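Local atomic coordinates of probable enoyl-CoA hydratase/isomerase (Pseudomonas aeruginosa PAO1, PDB entry 5WYD), a protein that probably acts as an enoyl-CoA hydratase or isomerase of the crotonase family, with a proposed role in the synthesis of diffusible signal factor. Residues I32-W40 with G68-D79; A10-V21 with D41-L51. The protein carries 1 engineered substitution. One frame throughout, in Å; residues are numbered along the deposited sequence.

Contact 1: residues I32-W40 with G68-D79; sequences INHPPANTW and GQGPKFFSAGAD. With PTD (pentanedial), chain G.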
loop_
_atom_site.group_PDB
_atom_site.type_symbol
_atom_site.label_atom_id
_atom_site.label_comp_id
_atom_site.label_asym_id
_atom_site.label_seq_id
_atom_site.Cartn_x
_atom_site.Cartn_y
_atom_site.Cartn_z
ATOM N N ILE A 32 -19.842 5.885 -30.618
ATOM C CA ILE A 32 -18.969 6.962 -31.058
ATOM C C ILE A 32 -19.184 7.141 -32.544
ATOM O O ILE A 32 -19.040 6.183 -33.317
ATOM C CB ILE A 32 -17.499 6.609 -30.843
ATOM C CG1 ILE A 32 -17.291 5.960 -29.503
ATOM C CG2 ILE A 32 -16.650 7.866 -30.985
ATOM C CD1 ILE A 32 -15.889 5.476 -29.372
ATOM N N ASN A 33 -19.425 8.366 -32.966
ATOM C CA ASN A 33 -19.692 8.647 -34.357
ATOM C C ASN A 33 -18.866 9.854 -34.763
ATOM O O ASN A 33 -19.394 10.940 -34.963
ATOM C CB ASN A 33 -21.180 8.856 -34.566
ATOM C CG ASN A 33 -21.568 8.904 -35.997
ATOM O OD1 ASN A 33 -20.728 8.847 -36.895
ATOM N ND2 ASN A 33 -22.867 9.015 -36.233
ATOM N N HIS A 34 -17.567 9.654 -34.901
ATOM C CA HIS A 34 -16.676 10.724 -35.316
ATOM C C HIS A 34 -16.030 10.300 -36.621
ATOM O O HIS A 34 -15.333 9.282 -36.659
ATOM C CB HIS A 34 -15.633 11.010 -34.233
ATOM C CG HIS A 34 -14.813 12.229 -34.490
ATOM N ND1 HIS A 34 -13.473 12.159 -34.790
ATOM C CD2 HIS A 34 -15.155 13.532 -34.595
ATOM C CE1 HIS A 34 -13.008 13.376 -34.998
ATOM N NE2 HIS A 34 -14.012 14.227 -34.894
ATOM N N PRO A 35 -16.228 11.023 -37.716
ATOM C CA PRO A 35 -15.616 10.418 -38.901
ATOM C C PRO A 35 -14.158 10.850 -39.107
ATOM O O PRO A 35 -13.734 11.858 -38.562
ATOM C CB PRO A 35 -16.523 10.883 -40.027
ATOM C CG PRO A 35 -17.857 11.123 -39.365
ATOM C CD PRO A 35 -17.537 11.639 -37.997
ATOM N N PRO A 36 -13.369 10.056 -39.850
ATOM C CA PRO A 36 -13.828 8.816 -40.475
ATOM C C PRO A 36 -13.367 7.572 -39.722
ATOM O O PRO A 36 -13.812 6.464 -40.029
ATOM C CB PRO A 36 -13.174 8.876 -41.862
ATOM C CG PRO A 36 -11.851 9.557 -41.588
ATOM C CD PRO A 36 -12.054 10.467 -40.378
ATOM N N ALA A 37 -12.484 7.772 -38.744
ATOM C CA ALA A 37 -11.908 6.710 -37.935
ATOM C C ALA A 37 -12.506 6.609 -36.535
ATOM O O ALA A 37 -12.016 5.828 -35.721
ATOM C CB ALA A 37 -10.397 6.893 -37.855
ATOM N N ASN A 38 -13.537 7.391 -36.226
ATOM C CA ASN A 38 -14.161 7.403 -34.900
ATOM C C ASN A 38 -13.147 7.777 -33.824
ATOM O O ASN A 38 -13.204 7.286 -32.697
ATOM C CB ASN A 38 -14.857 6.069 -34.617
ATOM C CG ASN A 38 -16.092 5.893 -35.466
ATOM O OD1 ASN A 38 -16.716 6.869 -35.878
ATOM N ND2 ASN A 38 -16.409 4.656 -35.797
ATOM N N THR A 39 -12.206 8.651 -34.185
ATOM C CA THR A 39 -11.203 9.125 -33.244
ATOM C C THR A 39 -11.847 10.038 -32.205
ATOM O O THR A 39 -12.799 10.771 -32.492
ATOM C CB THR A 39 -10.056 9.844 -33.970
ATOM O OG1 THR A 39 -9.193 10.477 -33.021
ATOM C CG2 THR A 39 -10.598 10.905 -34.894
ATOM N N TRP A 40 -11.336 9.958 -30.978
ATOM C CA TRP A 40 -11.843 10.763 -29.871
ATOM C C TRP A 40 -11.575 12.244 -30.039
ATOM O O TRP A 40 -10.548 12.655 -30.587
ATOM C CB TRP A 40 -11.242 10.327 -28.542
ATOM C CG TRP A 40 -11.827 9.106 -28.072
ATOM C CD1 TRP A 40 -11.280 7.878 -28.116
ATOM C CD2 TRP A 40 -13.138 8.960 -27.521
ATOM N NE1 TRP A 40 -12.159 6.962 -27.599
ATOM C CE2 TRP A 40 -13.312 7.607 -27.230
ATOM C CE3 TRP A 40 -14.184 9.846 -27.252
ATOM C CZ2 TRP A 40 -14.488 7.113 -26.672
ATOM C CZ3 TRP A 40 -15.350 9.351 -26.701
ATOM C CH2 TRP A 40 -15.493 7.999 -26.420
ATOM N N GLY A 68 -17.898 1.124 -32.054
ATOM C CA GLY A 68 -17.456 2.140 -32.986
ATOM C C GLY A 68 -18.324 2.197 -34.231
ATOM O O GLY A 68 -18.630 1.179 -34.857
ATOM N N GLN A 69 -18.715 3.415 -34.591
ATOM C CA GLN A 69 -19.515 3.620 -35.787
ATOM C C GLN A 69 -18.811 3.023 -37.006
ATOM O O GLN A 69 -17.591 3.155 -37.172
ATOM C CB GLN A 69 -19.788 5.105 -35.971
ATOM C CG GLN A 69 -20.637 5.441 -37.141
ATOM C CD GLN A 69 -19.806 5.909 -38.307
ATOM O OE1 GLN A 69 -18.663 6.347 -38.145
ATOM N NE2 GLN A 69 -20.366 5.809 -39.498
ATOM N N GLY A 70 -19.581 2.319 -37.831
ATOM C CA GLY A 70 -19.037 1.717 -39.016
ATOM C C GLY A 70 -18.309 0.429 -38.691
ATOM O O GLY A 70 -17.909 0.169 -37.550
ATOM N N PRO A 71 -18.158 -0.419 -39.707
ATOM C CA PRO A 71 -17.467 -1.701 -39.509
ATOM C C PRO A 71 -15.967 -1.578 -39.359
ATOM O O PRO A 71 -15.316 -2.499 -38.861
ATOM C CB PRO A 71 -17.839 -2.484 -40.775
ATOM C CG PRO A 71 -18.042 -1.428 -41.796
ATOM C CD PRO A 71 -18.617 -0.239 -41.089
ATOM N N LYS A 72 -15.386 -0.517 -39.888
ATOM C CA LYS A 72 -13.941 -0.484 -40.051
ATOM C C LYS A 72 -13.212 -0.119 -38.757
ATOM O O LYS A 72 -12.194 -0.735 -38.433
ATOM C CB LYS A 72 -13.608 0.480 -41.186
ATOM C CG LYS A 72 -12.339 0.202 -41.997
ATOM C CD LYS A 72 -11.039 0.323 -41.247
ATOM C CE LYS A 72 -9.896 0.188 -42.196
ATOM N NZ LYS A 72 -9.765 1.472 -42.898
ATOM N N PHE A 73 -13.697 0.879 -38.011
ATOM C CA PHE A 73 -13.003 1.385 -36.818
ATOM C C PHE A 73 -13.882 1.300 -35.580
ATOM O O PHE A 73 -14.929 1.946 -35.527
ATOM C CB PHE A 73 -12.559 2.842 -36.994
ATOM C CG PHE A 73 -11.601 3.041 -38.101
ATOM C CD1 PHE A 73 -12.048 3.297 -39.371
ATOM C CD2 PHE A 73 -10.252 2.981 -37.874
ATOM C CE1 PHE A 73 -11.153 3.495 -40.395
ATOM C CE2 PHE A 73 -9.344 3.166 -38.892
ATOM C CZ PHE A 73 -9.792 3.424 -40.153
ATOM N N PHE A 74 -13.436 0.549 -34.566
ATOM C CA PHE A 74 -14.076 0.682 -33.267
ATOM C C PHE A 74 -13.753 2.044 -32.681
ATOM O O PHE A 74 -14.656 2.848 -32.401
ATOM C CB PHE A 74 -13.596 -0.431 -32.333
ATOM C CG PHE A 74 -13.949 -0.195 -30.892
ATOM C CD1 PHE A 74 -15.169 -0.627 -30.392
ATOM C CD2 PHE A 74 -13.087 0.476 -30.035
ATOM C CE1 PHE A 74 -15.522 -0.403 -29.076
ATOM C CE2 PHE A 74 -13.449 0.709 -28.712
ATOM C CZ PHE A 74 -14.668 0.270 -28.240
ATOM N N SER A 75 -12.463 2.338 -32.538
ATOM C CA SER A 75 -12.053 3.661 -32.106
ATOM C C SER A 75 -10.593 3.860 -32.465
ATOM O O SER A 75 -9.751 3.005 -32.175
ATOM C CB SER A 75 -12.268 3.855 -30.608
ATOM O OG SER A 75 -11.975 5.201 -30.252
ATOM N N ALA A 76 -10.303 5.020 -33.040
ATOM C CA ALA A 76 -8.960 5.361 -33.459
ATOM C C ALA A 76 -8.169 6.084 -32.391
ATOM O O ALA A 76 -6.982 6.366 -32.603
ATOM C CB ALA A 76 -8.999 6.253 -34.703
ATOM N N GLY A 77 -8.773 6.390 -31.252
ATOM C CA GLY A 77 -7.993 7.129 -30.294
ATOM C C GLY A 77 -8.080 8.623 -30.506
ATOM O O GLY A 77 -9.031 9.150 -31.103
ATOM N N ALA A 78 -7.104 9.312 -29.933
ATOM C CA ALA A 78 -7.028 10.757 -29.998
ATOM C C ALA A 78 -6.638 11.293 -31.367
ATOM O O ALA A 78 -5.646 10.866 -31.966
ATOM C CB ALA A 78 -6.023 11.223 -28.971
ATOM N N ASP A 79 -7.371 12.310 -31.803
ATOM C CA ASP A 79 -7.123 12.946 -33.082
ATOM C C ASP A 79 -5.858 13.795 -33.002
ATOM O O ASP A 79 -5.516 14.334 -31.950
ATOM C CB ASP A 79 -8.321 13.802 -33.476
ATOM C CG ASP A 79 -8.218 14.329 -34.873
ATOM O OD1 ASP A 79 -7.096 14.492 -35.382
ATOM O OD2 ASP A 79 -9.279 14.525 -35.493
HETATM C C1 PTD G . -2.967 1.310 -40.241
HETATM C C2 PTD G . -3.978 2.388 -40.649
HETATM C C3 PTD G . -4.645 1.889 -41.934
HETATM C C4 PTD G . -5.480 2.995 -42.547
HETATM C C5 PTD G . -6.646 2.422 -43.374
HETATM O O1 PTD G . -2.101 1.047 -41.014
HETATM O O5 PTD G . -7.761 2.357 -42.915
#
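With CG set anti to its carbonyl carbon (chi1 -70°), Asn38 directs its carboxamide into the bend formed by Gln69 to Phe73. ND2 donates to Phe73 O at 3.1 Å with an N-H...O angle of 155°; the acceptor lies close to the amide plane, whereas the donor is tilted from the carbonyl plane of Phe73. At the other end of the amide, Asn38 OD1 accepts from His34 N at 3.1 Å, so bonds at both ends fix the rotation of the group. A second ND2 bond, to Gln69 O, is modelled implausibly short and is doubtful in detail. Phe73 has the same first-torsion setting as Asn38, and one ring face lies against Ala37: Ala37 CA is 3.9 Å from the ring centroid and 20° off the normal, a CH-pi contact, while Lys72 CD lies over the opposite face. Beside it, Ala37 CB meets Ala76 CB at 3.5 Å. These loops follow the neighbouring parallel strands 27-32 and 63-68 of the crotonase fold, and Gln69 N to Ile32 O (3.1 Å) continues their pairing; after a register shift of two, Trp40 and Ala78 form a separate single bridge, with a weak bond from Asp79 N to Trp40 O at 3.4 Å. The sequence Ser75 to Asp79 matches the family segment whose backbone, in relatives, contributes to the oxyanion hole. Between the two ladders, Ser75 OG gives Asn38 O a weak bond of 3.4 Å and lies obliquely to the Trp40 indole. That indole packs on Leu45 and Leu48 of helix 42-57. The Phe73 ring also borders the pentanedial pocket, which includes Lys72 and Arg179.

Contact 2: residues A10-V21 with D41-L51; sequences ASSFDDTHKLTV and DRDSLIGLRQL. Engineered in segment 10-21: Asp15 (natural residue Leu).
Val21 and Leu51 meet tip to tip, Val21 CG2 lying 3.5 Å from Leu51 CD2. Leu51 CG is anti to the backbone N (chi1 -177°), a setting from which its other methyl, CD1, presses on Ala10 CB at a tight 3.5 Å, although Ala10 is poorly ordered. One helical turn back, Gly47 has no side chain, and the engineered Asp15 sets OD1 3.6 Å from Gly47 CA, its side chain crossing that of Leu51 at about a right angle. Farther toward the helix start, Leu19 CD1 reaches Ser44 CB at 3.6 Å and its CD2 leans toward Leu48. At the other end, the Phe13 ring turns its edge to the Gln50 amide, with CZ 3.0 Å from OE1, and also meets the His54 ring. Outside this shell, the type I turn Thr16 to Leu19 swings the chain into strand 19-21, an edge strand of the sheet within this chain; its axis runs at 29° to that of helix 42-51, 10.2 Å away, as in a helix packed along a sheet face. Asp41 is the N-cap, taking a weak capping bond from Asp43 N, and Lys18 approaches it in a salt bridge whose modelled length is too short to trust. Asp15 OD1 accepts a weak bond from Thr16 N, but the buried OD2, 3.4 Å from Leu51 CD2, has no partner in the model, which may make a charge less favourable there.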
loop_
_atom_site.group_PDB
_atom_site.type_symbol
_atom_site.label_atom_id
_atom_site.label_comp_id
_atom_site.label_asym_id
_atom_site.label_seq_id
_atom_site.Cartn_x
_atom_site.Cartn_y
_atom_site.Cartn_z
ATOM N N ALA A 10 -30.600 9.264 -22.012
ATOM C CA ALA A 10 -30.007 10.604 -22.161
ATOM C C ALA A 10 -30.536 11.386 -23.368
ATOM O O ALA A 10 -29.767 12.059 -24.066
ATOM C CB ALA A 10 -28.479 10.528 -22.224
ATOM N N SER A 11 -31.834 11.277 -23.666
ATOM C CA SER A 11 -32.387 12.008 -24.805
ATOM C C SER A 11 -32.528 13.506 -24.520
ATOM O O SER A 11 -32.253 14.338 -25.391
ATOM C CB SER A 11 -33.737 11.399 -25.192
ATOM O OG SER A 11 -33.579 10.093 -25.714
ATOM N N SER A 12 -32.929 13.873 -23.297
ATOM C CA SER A 12 -33.125 15.279 -22.920
ATOM C C SER A 12 -31.857 15.799 -22.247
ATOM O O SER A 12 -31.821 16.156 -21.068
ATOM C CB SER A 12 -34.338 15.442 -22.011
ATOM O OG SER A 12 -34.447 16.777 -21.524
ATOM N N PHE A 13 -30.799 15.838 -23.047
ATOM C CA PHE A 13 -29.490 16.248 -22.575
ATOM C C PHE A 13 -28.723 16.764 -23.780
ATOM O O PHE A 13 -29.064 16.469 -24.929
ATOM C CB PHE A 13 -28.775 15.080 -21.874
ATOM C CG PHE A 13 -27.320 15.329 -21.564
ATOM C CD1 PHE A 13 -26.932 16.388 -20.752
ATOM C CD2 PHE A 13 -26.338 14.483 -22.079
ATOM C CE1 PHE A 13 -25.592 16.608 -20.477
ATOM C CE2 PHE A 13 -25.001 14.691 -21.801
ATOM C CZ PHE A 13 -24.629 15.754 -21.002
ATOM N N ASP A 14 -27.714 17.579 -23.506
ATOM C CA ASP A 14 -26.817 18.089 -24.536
ATOM C C ASP A 14 -25.557 17.223 -24.583
ATOM O O ASP A 14 -24.667 17.350 -23.732
ATOM C CB ASP A 14 -26.467 19.552 -24.279
ATOM C CG ASP A 14 -25.628 20.154 -25.393
ATOM O OD1 ASP A 14 -25.358 19.443 -26.386
ATOM O OD2 ASP A 14 -25.242 21.337 -25.276
ATOM N N ASP A 15 -25.475 16.372 -25.607
ATOM C CA ASP A 15 -24.359 15.467 -25.860
ATOM C C ASP A 15 -23.891 15.786 -27.276
ATOM O O ASP A 15 -24.680 16.276 -28.100
ATOM C CB ASP A 15 -24.770 13.962 -25.741
ATOM C CG ASP A 15 -23.567 13.011 -25.538
ATOM O OD1 ASP A 15 -22.407 13.466 -25.642
ATOM O OD2 ASP A 15 -23.783 11.802 -25.276
ATOM N N THR A 16 -22.585 15.622 -27.534
ATOM C CA THR A 16 -22.083 15.866 -28.884
ATOM C C THR A 16 -22.818 14.983 -29.892
ATOM O O THR A 16 -23.137 13.819 -29.616
ATOM C CB THR A 16 -20.579 15.595 -28.984
ATOM O OG1 THR A 16 -20.183 15.679 -30.358
ATOM C CG2 THR A 16 -20.207 14.212 -28.425
ATOM N N HIS A 17 -23.108 15.551 -31.072
ATOM C CA HIS A 17 -23.866 14.791 -32.062
ATOM C C HIS A 17 -23.136 13.510 -32.440
ATOM O O HIS A 17 -23.763 12.531 -32.865
ATOM C CB HIS A 17 -24.149 15.661 -33.284
ATOM C CG HIS A 17 -25.361 16.530 -33.123
ATOM N ND1 HIS A 17 -26.642 16.020 -33.138
ATOM C CD2 HIS A 17 -25.490 17.864 -32.922
ATOM C CE1 HIS A 17 -27.508 17.002 -32.957
ATOM N NE2 HIS A 17 -26.835 18.131 -32.826
ATOM N N LYS A 18 -21.821 13.489 -32.233
ATOM C CA LYS A 18 -21.022 12.296 -32.474
ATOM C C LYS A 18 -21.435 11.139 -31.580
ATOM O O LYS A 18 -21.401 9.983 -31.992
ATOM C CB LYS A 18 -19.570 12.635 -32.252
ATOM C CG LYS A 18 -19.196 13.698 -33.203
ATOM C CD LYS A 18 -17.774 14.089 -33.041
ATOM C CE LYS A 18 -17.597 15.300 -32.145
ATOM N NZ LYS A 18 -16.232 15.901 -32.295
ATOM N N LEU A 19 -21.832 11.407 -30.360
ATOM C CA LEU A 19 -22.201 10.292 -29.510
ATOM C C LEU A 19 -23.699 10.085 -29.567
ATOM O O LEU A 19 -24.486 11.009 -29.332
ATOM C CB LEU A 19 -21.706 10.520 -28.089
ATOM C CG LEU A 19 -20.238 10.128 -27.829
ATOM C CD1 LEU A 19 -19.235 10.792 -28.750
ATOM C CD2 LEU A 19 -19.925 10.517 -26.386
ATOM N N THR A 20 -24.074 8.866 -29.925
ATOM C CA THR A 20 -25.456 8.482 -30.125
ATOM C C THR A 20 -25.825 7.541 -29.009
ATOM O O THR A 20 -25.103 6.575 -28.742
ATOM C CB THR A 20 -25.652 7.772 -31.463
ATOM O OG1 THR A 20 -25.288 6.392 -31.315
ATOM C CG2 THR A 20 -24.803 8.411 -32.539
ATOM N N VAL A 21 -26.944 7.819 -28.365
ATOM C CA VAL A 21 -27.400 6.998 -27.270
ATOM C C VAL A 21 -28.731 6.385 -27.669
ATOM O O VAL A 21 -29.661 7.100 -28.067
ATOM C CB VAL A 21 -27.527 7.796 -25.973
ATOM C CG1 VAL A 21 -28.131 6.906 -24.941
ATOM C CG2 VAL A 21 -26.182 8.299 -25.546
ATOM N N ASP A 41 -12.489 13.038 -29.497
ATOM C CA ASP A 41 -12.439 14.481 -29.567
ATOM C C ASP A 41 -12.760 15.017 -28.182
ATOM O O ASP A 41 -13.301 14.303 -27.332
ATOM C CB ASP A 41 -13.457 14.956 -30.624
ATOM C CG ASP A 41 -13.475 16.454 -30.831
ATOM O OD1 ASP A 41 -12.881 17.204 -30.024
ATOM O OD2 ASP A 41 -14.124 16.879 -31.816
ATOM N N ARG A 42 -12.382 16.274 -27.946
ATOM C CA ARG A 42 -12.725 16.916 -26.679
ATOM C C ARG A 42 -14.223 16.966 -26.459
ATOM O O ARG A 42 -14.708 16.779 -25.334
ATOM C CB ARG A 42 -12.251 18.344 -26.667
ATOM C CG ARG A 42 -12.999 19.156 -25.623
ATOM C CD ARG A 42 -12.649 20.558 -25.768
ATOM N NE ARG A 42 -11.234 20.761 -25.680
ATOM C CZ ARG A 42 -10.677 21.181 -24.580
ATOM N NH1 ARG A 42 -11.457 21.430 -23.506
ATOM N NH2 ARG A 42 -9.369 21.368 -24.605
ATOM N N ASP A 43 -14.961 17.305 -27.513
ATOM C CA ASP A 43 -16.408 17.379 -27.405
ATOM C C ASP A 43 -16.944 16.010 -27.025
ATOM O O ASP A 43 -17.854 15.891 -26.193
ATOM C CB ASP A 43 -17.008 17.877 -28.738
ATOM C CG ASP A 43 -18.342 18.645 -28.578
ATOM O OD1 ASP A 43 -18.965 18.595 -27.500
ATOM O OD2 ASP A 43 -18.773 19.297 -29.556
ATOM N N SER A 44 -16.362 14.963 -27.618
ATOM C CA SER A 44 -16.748 13.593 -27.304
ATOM C C SER A 44 -16.377 13.197 -25.870
ATOM O O SER A 44 -17.198 12.617 -25.150
ATOM C CB SER A 44 -16.125 12.656 -28.342
ATOM O OG SER A 44 -14.719 12.820 -28.439
ATOM N N LEU A 45 -15.162 13.528 -25.424
ATOM C CA LEU A 45 -14.715 13.094 -24.101
ATOM C C LEU A 45 -15.553 13.675 -22.971
ATOM O O LEU A 45 -15.877 12.966 -22.010
ATOM C CB LEU A 45 -13.247 13.451 -23.892
ATOM C CG LEU A 45 -12.259 12.673 -24.756
ATOM C CD1 LEU A 45 -10.858 13.077 -24.446
ATOM C CD2 LEU A 45 -12.433 11.222 -24.473
ATOM N N ILE A 46 -15.864 14.972 -23.022
ATOM C CA ILE A 46 -16.681 15.529 -21.950
ATOM C C ILE A 46 -18.046 14.872 -21.944
ATOM O O ILE A 46 -18.538 14.444 -20.894
ATOM C CB ILE A 46 -16.810 17.058 -22.069
ATOM C CG1 ILE A 46 -15.468 17.747 -21.834
ATOM C CG2 ILE A 46 -17.826 17.559 -21.059
ATOM C CD1 ILE A 46 -15.519 19.222 -22.137
ATOM N N GLY A 47 -18.650 14.714 -23.121
ATOM C CA GLY A 47 -19.951 14.086 -23.150
ATOM C C GLY A 47 -19.886 12.719 -22.512
ATOM O O GLY A 47 -20.708 12.387 -21.655
ATOM N N LEU A 48 -18.819 11.976 -22.809
ATOM C CA LEU A 48 -18.700 10.631 -22.276
ATOM C C LEU A 48 -18.725 10.659 -20.765
ATOM O O LEU A 48 -19.544 9.981 -20.140
ATOM C CB LEU A 48 -17.418 9.995 -22.763
ATOM C CG LEU A 48 -17.298 8.646 -22.086
ATOM C CD1 LEU A 48 -18.511 7.806 -22.391
ATOM C CD2 LEU A 48 -16.003 7.980 -22.527
ATOM N N ARG A 49 -17.904 11.521 -20.164
ATOM C CA ARG A 49 -17.968 11.663 -18.722
ATOM C C ARG A 49 -19.365 12.081 -18.299
ATOM O O ARG A 49 -19.989 11.451 -17.443
ATOM C CB ARG A 49 -16.989 12.723 -18.265
ATOM C CG ARG A 49 -17.084 12.944 -16.782
ATOM C CD ARG A 49 -16.556 14.291 -16.343
ATOM N NE ARG A 49 -15.575 14.842 -17.257
ATOM C CZ ARG A 49 -15.478 16.139 -17.503
ATOM N NH1 ARG A 49 -16.319 16.969 -16.905
ATOM N NH2 ARG A 49 -14.547 16.600 -18.333
ATOM N N GLN A 50 -19.907 13.089 -18.955
ATOM C CA GLN A 50 -21.233 13.525 -18.588
ATOM C C GLN A 50 -22.231 12.419 -18.812
ATOM O O GLN A 50 -23.072 12.152 -17.949
ATOM C CB GLN A 50 -21.594 14.752 -19.401
ATOM C CG GLN A 50 -20.746 15.937 -19.074
ATOM C CD GLN A 50 -21.111 17.115 -19.909
ATOM O OE1 GLN A 50 -21.880 16.998 -20.850
ATOM N NE2 GLN A 50 -20.597 18.271 -19.548
ATOM N N LEU A 51 -22.103 11.708 -19.924
ATOM C CA LEU A 51 -23.082 10.679 -20.199
ATOM C C LEU A 51 -23.072 9.641 -19.095
ATOM O O LEU A 51 -24.125 9.335 -18.524
ATOM C CB LEU A 51 -22.819 10.083 -21.572
ATOM C CG LEU A 51 -23.749 9.028 -22.119
ATOM C CD1 LEU A 51 -25.167 9.533 -22.038
ATOM C CD2 LEU A 51 -23.342 8.931 -23.574
#

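From the N terminus, residues 10-21 lead into strand 19-24, the chain hairpins back along strand 27-32, and the loop 32-40 runs directly into helix 42-57. Contact 2 closes when that helix returns over the initial segment, enclosing a helix-free interval of strand and loop. Contact 1 closes later, after the helix and strand 63-68, when residues 68-79 come back to the 32-40 loop. The two therefore cross rather than nest. They also touch: Asn33 packs against the backbone of Lys18, and His34 lies on the Lys18 side chain. Together they tie the N-terminal segment, the first helix and the loops at the ends of adjacent strands into one corner of the domain.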